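Local coordinates for hypothetical multiheme protein (Ignicoccus hospitalis KIN4/I, PDB 4QO5), which carries eight c-type hemes as a membrane-associated cytochrome and probably serves in electron transfer, though its physiological role is not established, at residues H90-D95 with H102-P107; I94-F99 with I188-V193. One frame throughout, in Å; residues are numbered along the deposited sequence.

Contact 1: residues H90-D95 with H102-P107; sequences HPDTID and HPIVTP. With HEC (heme c), chain C.
The imidazoles of His90 and His102 lie face to face where the chain enters and leaves the beta-hairpin formed by strands 94-96 and 99-101, so the contact joins the two stems of that hairpin. The ring centroids are 3.5 Å apart and the planes are tilted by only 10°, with NE2 of His102 over the centre of the His90 ring. CB of His90 adds a CH-pi contact over the same face of the His102 ring. His102 presents its ring by placing CG between its backbone N and carbonyl carbon (chi1 58°). Although the two NE2 atoms are close, they are not bonded to each other: each is hydrogen-bonded to the carboxylate of Asp109, His90 to OD1 and His102 to OD2, which fixes the rotation of both rings.

Among the direct polar contacts, Ile104 N donates to OD2 of Asp92 at 3.2 Å, reaching the oxygen nearly along its C-O axis with an N-H...O angle of 158°. The same oxygen is hydrogen-bonded to the hydroxyl of Tyr195, while CD of Pro103 packs 3.4 Å from the backbone O of Asp92. A type I turn from His90 to Thr93, with Thr93 N bonded to His90 O, brings the Asp92 carboxylate back toward the second stem.

Two waters complete the polar network. The first donates to Asp92 OD1 and Ile104 O and is also bonded to His90 ND1; the second donates to Thr93 OG1, itself also hydrogen-bonded to Pro87 O, and is bonded to His102 ND1. Beyond these polar groups the 102-107 segment lies against a heme, whose meso carbon CHA is 3.4 Å from Pro103 O and whose methyl CMD is 3.4 Å from Val105 O.

Contact 2: residues I94-F99 with I188-V193; sequences IDHFGF and IPVTLV. With HEC (heme c), chain B.
Ile94 and Phe97 meet the 188-193 strand at two separate places, with the heme ligand His96 between them. Ile94 sends its two branches to different partners: CD1 approaches Thr191 O at 3.4 Å, and CG2 packs 3.6 Å from CG2 of Val193. Phe97 instead offers a ring edge, with CZ 3.8 Å from CG2 of Val190 and also touching CG2 of the poorly ordered Ile188. One face of this ring lies over the thioether side of the heme, with CBC above its centre.

Between these points His96 ligates the heme iron through NE2 at 2.2 Å, opposite His27, giving the bis-histidine coordination familiar in multiheme cytochromes c. Its CG stands anti to the backbone N (chi1 -170°), extending the imidazole from the hairpin to the iron. Strands 94-96 and 188-193 run roughly antiparallel, their axes at 154°, but no direct hydrogen bond joins them. A water takes that place, accepting from His96 ND1 at 2.7 Å and donating to Thr191 O and Asp95 O, which is expected to help set the rotation of the ligand ring. Farther along the strand, Val193 N donates to heme propionate O2A at 2.8 Å, with an N-H...O angle of 165°.

In the fold
Both contacts are built on the 94-96 and 99-101 hairpin, with Ile94 and Asp95 common to their first segments. Contact 1 joins the hairpin's own stems and is buried; contact 2 bridges to the distant strand 188-196, is only partly buried, and lies farther from the centre of the chain. Their chemistry differs accordingly: a network of paired rings, a carboxylate and waters holds contact 1, whereas apolar side chains and heme coordination dominate contact 2. The two adjoin at Val193, whose CG2 packs against Asp92 O and Pro103 CG. Contact 2 ligates one heme, whose pocket Ile94 and Pro103 also line, and contact 1 borders its neighbour, so both lie beside a pair of adjacent cofactors.

Contact 1: residues H90-D95 with H102-P107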
# COMPACT_ATOMS: atom_id res chain seq x y z
N HIS A 90 -7.41 -13.71 38.58
CA HIS A 90 -7.99 -13.73 37.25
C HIS A 90 -9.39 -14.34 37.27
O HIS A 90 -9.53 -15.52 37.56
CB HIS A 90 -7.09 -14.52 36.30
CG HIS A 90 -5.75 -13.89 36.08
ND1 HIS A 90 -5.52 -12.94 35.10
CD2 HIS A 90 -4.56 -14.08 36.70
CE1 HIS A 90 -4.25 -12.58 35.13
NE2 HIS A 90 -3.65 -13.26 36.09
N PRO A 91 -10.41 -13.53 36.95
CA PRO A 91 -11.81 -13.97 36.85
C PRO A 91 -12.02 -15.01 35.75
O PRO A 91 -13.02 -15.73 35.80
CB PRO A 91 -12.55 -12.68 36.48
CG PRO A 91 -11.68 -11.58 37.03
CD PRO A 91 -10.28 -12.07 36.80
N ASP A 92 -11.11 -15.08 34.78
CA ASP A 92 -11.21 -16.10 33.73
C ASP A 92 -10.42 -17.36 34.08
O ASP A 92 -10.15 -18.19 33.21
CB ASP A 92 -10.84 -15.55 32.34
CG ASP A 92 -9.46 -14.91 32.28
OD1 ASP A 92 -8.94 -14.47 33.33
OD2 ASP A 92 -8.89 -14.82 31.16
N THR A 93 -10.07 -17.51 35.35
CA THR A 93 -9.45 -18.75 35.80
C THR A 93 -10.47 -19.89 35.76
O THR A 93 -11.57 -19.77 36.32
CB THR A 93 -8.87 -18.62 37.22
OG1 THR A 93 -7.69 -17.80 37.15
CG2 THR A 93 -8.49 -19.98 37.77
N ILE A 94 -10.11 -20.99 35.10
CA ILE A 94 -10.99 -22.15 35.05
C ILE A 94 -10.21 -23.42 35.34
O ILE A 94 -8.99 -23.47 35.16
CB ILE A 94 -11.63 -22.32 33.66
CG1 ILE A 94 -10.55 -22.37 32.58
CG2 ILE A 94 -12.61 -21.18 33.40
CD1 ILE A 94 -11.07 -22.81 31.22
N ASP A 95 -10.90 -24.45 35.81
CA ASP A 95 -10.25 -25.75 35.91
C ASP A 95 -10.03 -26.29 34.49
O ASP A 95 -10.88 -26.14 33.61
CB ASP A 95 -11.08 -26.73 36.73
CG ASP A 95 -10.26 -27.94 37.16
OD1 ASP A 95 -9.50 -27.81 38.14
OD2 ASP A 95 -10.36 -29.00 36.50
N HIS A 102 -5.84 -19.50 33.22
CA HIS A 102 -6.65 -18.44 32.62
C HIS A 102 -6.09 -18.17 31.23
O HIS A 102 -4.88 -18.15 31.04
CB HIS A 102 -6.62 -17.15 33.47
CG HIS A 102 -5.25 -16.59 33.70
ND1 HIS A 102 -4.39 -17.10 34.65
CD2 HIS A 102 -4.59 -15.56 33.11
CE1 HIS A 102 -3.26 -16.41 34.63
NE2 HIS A 102 -3.35 -15.48 33.70
N PRO A 103 -6.99 -17.98 30.25
CA PRO A 103 -6.52 -17.80 28.86
C PRO A 103 -5.85 -16.45 28.63
O PRO A 103 -4.87 -16.41 27.90
CB PRO A 103 -7.80 -17.91 28.04
CG PRO A 103 -8.71 -18.78 28.88
CD PRO A 103 -8.43 -18.30 30.30
N ILE A 104 -6.38 -15.38 29.21
CA ILE A 104 -5.83 -14.07 28.91
C ILE A 104 -4.72 -13.74 29.89
O ILE A 104 -4.98 -13.35 31.03
CB ILE A 104 -6.90 -12.94 28.89
CG1 ILE A 104 -7.96 -13.24 27.83
CG2 ILE A 104 -6.24 -11.58 28.58
CD1 ILE A 104 -9.12 -12.24 27.83
N VAL A 105 -3.49 -13.93 29.43
CA VAL A 105 -2.32 -13.56 30.22
C VAL A 105 -2.10 -12.05 30.10
O VAL A 105 -2.03 -11.50 29.00
CB VAL A 105 -1.09 -14.38 29.77
CG1 VAL A 105 0.17 -13.92 30.48
CG2 VAL A 105 -1.33 -15.88 29.97
N THR A 106 -2.00 -11.37 31.24
CA THR A 106 -2.12 -9.92 31.26
C THR A 106 -0.79 -9.25 31.61
O THR A 106 0.14 -9.93 32.02
CB THR A 106 -3.16 -9.51 32.30
OG1 THR A 106 -2.64 -9.81 33.60
CG2 THR A 106 -4.49 -10.25 32.07
N PRO A 107 -0.70 -7.91 31.44
CA PRO A 107 0.52 -7.19 31.86
C PRO A 107 0.91 -7.49 33.31
O PRO A 107 2.11 -7.57 33.65
CB PRO A 107 0.12 -5.72 31.71
CG PRO A 107 -0.85 -5.74 30.55
CD PRO A 107 -1.64 -7.02 30.73
FE HEC C . -0.53 -18.82 25.81
CHA HEC C . -3.40 -17.13 24.96
CHB HEC C . -2.09 -21.79 24.95
CHC HEC C . 2.29 -20.40 26.51
CHD HEC C . 0.87 -15.89 26.89
NA HEC C . -2.34 -19.36 25.06
C1A HEC C . -3.39 -18.49 24.79
C2A HEC C . -4.52 -19.24 24.31
C3A HEC C . -4.16 -20.52 24.29
C4A HEC C . -2.80 -20.63 24.76
CMA HEC C . -5.05 -21.70 23.83
CAA HEC C . -5.90 -18.64 23.94
CBA HEC C . -5.89 -17.71 22.74
CGA HEC C . -5.98 -18.57 21.51
O1A HEC C . -5.26 -18.25 20.53
O2A HEC C . -6.75 -19.57 21.53
NB HEC C . -0.09 -20.67 25.82
C1B HEC C . -0.78 -21.77 25.33
C2B HEC C . 0.10 -22.89 25.18
C3B HEC C . 1.30 -22.42 25.57
C4B HEC C . 1.20 -21.07 26.00
CMB HEC C . -0.34 -24.25 24.59
CAB HEC C . 2.71 -22.98 25.54
CBB HEC C . 2.98 -23.83 24.25
NC HEC C . 1.21 -18.27 26.59
C1C HEC C . 2.29 -19.08 26.83
C2C HEC C . 3.28 -18.37 27.61
C3C HEC C . 2.93 -17.08 27.48
C4C HEC C . 1.60 -17.03 27.00
CMC HEC C . 4.69 -19.00 27.82
CAC HEC C . 3.52 -15.73 27.94
CBC HEC C . 5.07 -15.61 27.81
ND HEC C . -1.17 -16.89 25.90
C1D HEC C . -0.38 -15.83 26.34
C2D HEC C . -1.05 -14.57 26.18
C3D HEC C . -2.41 -14.93 25.59
C4D HEC C . -2.39 -16.38 25.47
CMD HEC C . -0.40 -13.21 26.56
CAD HEC C . -3.61 -14.05 25.17
CBD HEC C . -3.64 -12.63 25.72
CGD HEC C . -2.89 -11.71 24.77
O1D HEC C . -2.82 -10.50 25.07
O2D HEC C . -2.36 -12.18 23.73
O HOH W 1 -7.07 -12.58 32.77
O HOH W 2 -5.01 -19.09 36.56

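Contact 2: residues I94-F99 with I188-V193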
# COMPACT_ATOMS: atom_id res chain seq x y z
N ILE A 94 -10.11 -20.99 35.10
CA ILE A 94 -10.99 -22.15 35.05
C ILE A 94 -10.21 -23.42 35.34
O ILE A 94 -8.99 -23.47 35.16
CB ILE A 94 -11.63 -22.32 33.66
CG1 ILE A 94 -10.55 -22.37 32.58
CG2 ILE A 94 -12.61 -21.18 33.40
CD1 ILE A 94 -11.07 -22.81 31.22
N ASP A 95 -10.90 -24.45 35.81
CA ASP A 95 -10.25 -25.75 35.91
C ASP A 95 -10.03 -26.29 34.49
O ASP A 95 -10.88 -26.14 33.61
CB ASP A 95 -11.08 -26.73 36.73
CG ASP A 95 -10.26 -27.94 37.16
OD1 ASP A 95 -9.50 -27.81 38.14
OD2 ASP A 95 -10.36 -29.00 36.50
N HIS A 96 -8.87 -26.92 34.29
CA HIS A 96 -8.47 -27.35 32.96
C HIS A 96 -7.53 -28.52 33.13
O HIS A 96 -6.35 -28.32 33.40
CB HIS A 96 -7.76 -26.20 32.25
CG HIS A 96 -7.51 -26.45 30.80
ND1 HIS A 96 -8.54 -26.55 29.88
CD2 HIS A 96 -6.36 -26.60 30.10
CE1 HIS A 96 -8.03 -26.76 28.68
NE2 HIS A 96 -6.72 -26.80 28.79
N PHE A 97 -8.07 -29.72 33.00
CA PHE A 97 -7.31 -30.96 33.16
C PHE A 97 -6.44 -31.02 34.42
O PHE A 97 -5.30 -31.48 34.39
CB PHE A 97 -6.51 -31.22 31.88
CG PHE A 97 -7.39 -31.31 30.68
CD1 PHE A 97 -8.22 -32.41 30.50
CD2 PHE A 97 -7.45 -30.28 29.76
CE1 PHE A 97 -9.05 -32.51 29.40
CE2 PHE A 97 -8.28 -30.36 28.65
CZ PHE A 97 -9.08 -31.48 28.47
N GLY A 98 -7.01 -30.54 35.53
CA GLY A 98 -6.35 -30.62 36.82
C GLY A 98 -5.59 -29.36 37.21
O GLY A 98 -5.11 -29.24 38.33
N PHE A 99 -5.48 -28.42 36.28
CA PHE A 99 -4.77 -27.17 36.52
C PHE A 99 -5.74 -26.00 36.60
O PHE A 99 -6.84 -26.06 36.05
CB PHE A 99 -3.78 -26.93 35.38
CG PHE A 99 -2.85 -28.08 35.14
CD1 PHE A 99 -3.09 -28.97 34.10
CD2 PHE A 99 -1.74 -28.26 35.93
CE1 PHE A 99 -2.23 -30.03 33.87
CE2 PHE A 99 -0.87 -29.31 35.71
CZ PHE A 99 -1.12 -30.19 34.68
N ILE A 188 -12.23 -34.86 23.09
CA ILE A 188 -12.14 -34.53 24.51
C ILE A 188 -13.21 -33.51 24.90
O ILE A 188 -13.41 -32.52 24.20
CB ILE A 188 -10.77 -33.90 24.85
CG1 ILE A 188 -9.65 -34.56 24.05
CG2 ILE A 188 -10.51 -33.98 26.35
CD1 ILE A 188 -8.32 -33.84 24.17
N PRO A 189 -13.91 -33.75 26.02
CA PRO A 189 -14.77 -32.70 26.59
C PRO A 189 -13.92 -31.62 27.24
O PRO A 189 -13.05 -31.92 28.07
CB PRO A 189 -15.58 -33.45 27.65
CG PRO A 189 -15.46 -34.90 27.30
CD PRO A 189 -14.10 -35.05 26.69
N VAL A 190 -14.13 -30.36 26.85
CA VAL A 190 -13.35 -29.24 27.37
C VAL A 190 -14.25 -28.05 27.61
O VAL A 190 -15.03 -27.66 26.74
CB VAL A 190 -12.25 -28.81 26.38
CG1 VAL A 190 -11.35 -27.72 26.99
CG2 VAL A 190 -11.43 -30.00 25.94
N THR A 191 -14.14 -27.45 28.79
CA THR A 191 -14.84 -26.20 29.07
C THR A 191 -13.96 -25.00 28.73
O THR A 191 -12.80 -24.93 29.15
CB THR A 191 -15.26 -26.13 30.55
OG1 THR A 191 -16.10 -27.24 30.86
CG2 THR A 191 -16.01 -24.84 30.82
N LEU A 192 -14.52 -24.05 27.98
CA LEU A 192 -13.78 -22.86 27.57
C LEU A 192 -14.43 -21.62 28.18
O LEU A 192 -15.62 -21.63 28.49
CB LEU A 192 -13.79 -22.72 26.05
CG LEU A 192 -13.18 -23.88 25.26
CD1 LEU A 192 -13.22 -23.58 23.75
CD2 LEU A 192 -11.74 -24.11 25.72
N VAL A 193 -13.66 -20.56 28.34
CA VAL A 193 -14.21 -19.33 28.86
C VAL A 193 -15.00 -18.60 27.79
O VAL A 193 -14.56 -18.51 26.64
CB VAL A 193 -13.09 -18.39 29.38
CG1 VAL A 193 -13.70 -17.10 29.91
CG2 VAL A 193 -12.27 -19.08 30.45
FE HEC B . -5.22 -26.84 27.20
CHA HEC B . -7.69 -25.08 25.60
CHB HEC B . -3.62 -23.97 27.98
CHC HEC B . -3.35 -28.55 29.44
CHD HEC B . -6.27 -29.76 25.81
NA HEC B . -5.58 -24.88 26.82
C1A HEC B . -6.73 -24.36 26.28
C2A HEC B . -6.72 -22.93 26.51
C3A HEC B . -5.60 -22.62 27.18
C4A HEC B . -4.85 -23.84 27.37
CMA HEC B . -5.14 -21.22 27.65
CAA HEC B . -7.84 -21.95 26.10
CBA HEC B . -8.98 -22.18 27.08
CGA HEC B . -10.08 -21.16 26.95
O1A HEC B . -10.11 -20.38 25.96
O2A HEC B . -10.94 -21.12 27.87
NB HEC B . -3.72 -26.36 28.40
C1B HEC B . -3.27 -25.08 28.68
C2B HEC B . -2.41 -25.12 29.82
C3B HEC B . -2.40 -26.40 30.24
C4B HEC B . -3.18 -27.19 29.33
CMB HEC B . -1.75 -23.85 30.41
CAB HEC B . -1.75 -27.12 31.44
CBB HEC B . -1.59 -26.25 32.70
NC HEC B . -4.83 -28.79 27.53
C1C HEC B . -4.12 -29.30 28.58
C2C HEC B . -4.13 -30.75 28.50
C3C HEC B . -5.14 -31.07 27.66
C4C HEC B . -5.47 -29.86 26.92
CMC HEC B . -3.65 -31.56 29.72
CAC HEC B . -5.71 -32.48 27.29
CBC HEC B . -5.90 -33.56 28.37
ND HEC B . -6.74 -27.34 25.90
C1D HEC B . -6.95 -28.62 25.42
C2D HEC B . -8.00 -28.58 24.43
C3D HEC B . -8.45 -27.13 24.37
C4D HEC B . -7.61 -26.42 25.31
CMD HEC B . -8.55 -29.78 23.62
CAD HEC B . -9.54 -26.52 23.46
CBD HEC B . -9.08 -26.60 22.01
CGD HEC B . -10.12 -26.03 21.10
O1D HEC B . -10.01 -26.25 19.86
O2D HEC B . -11.07 -25.36 21.58
O HOH W 3 -11.12 -26.46 30.66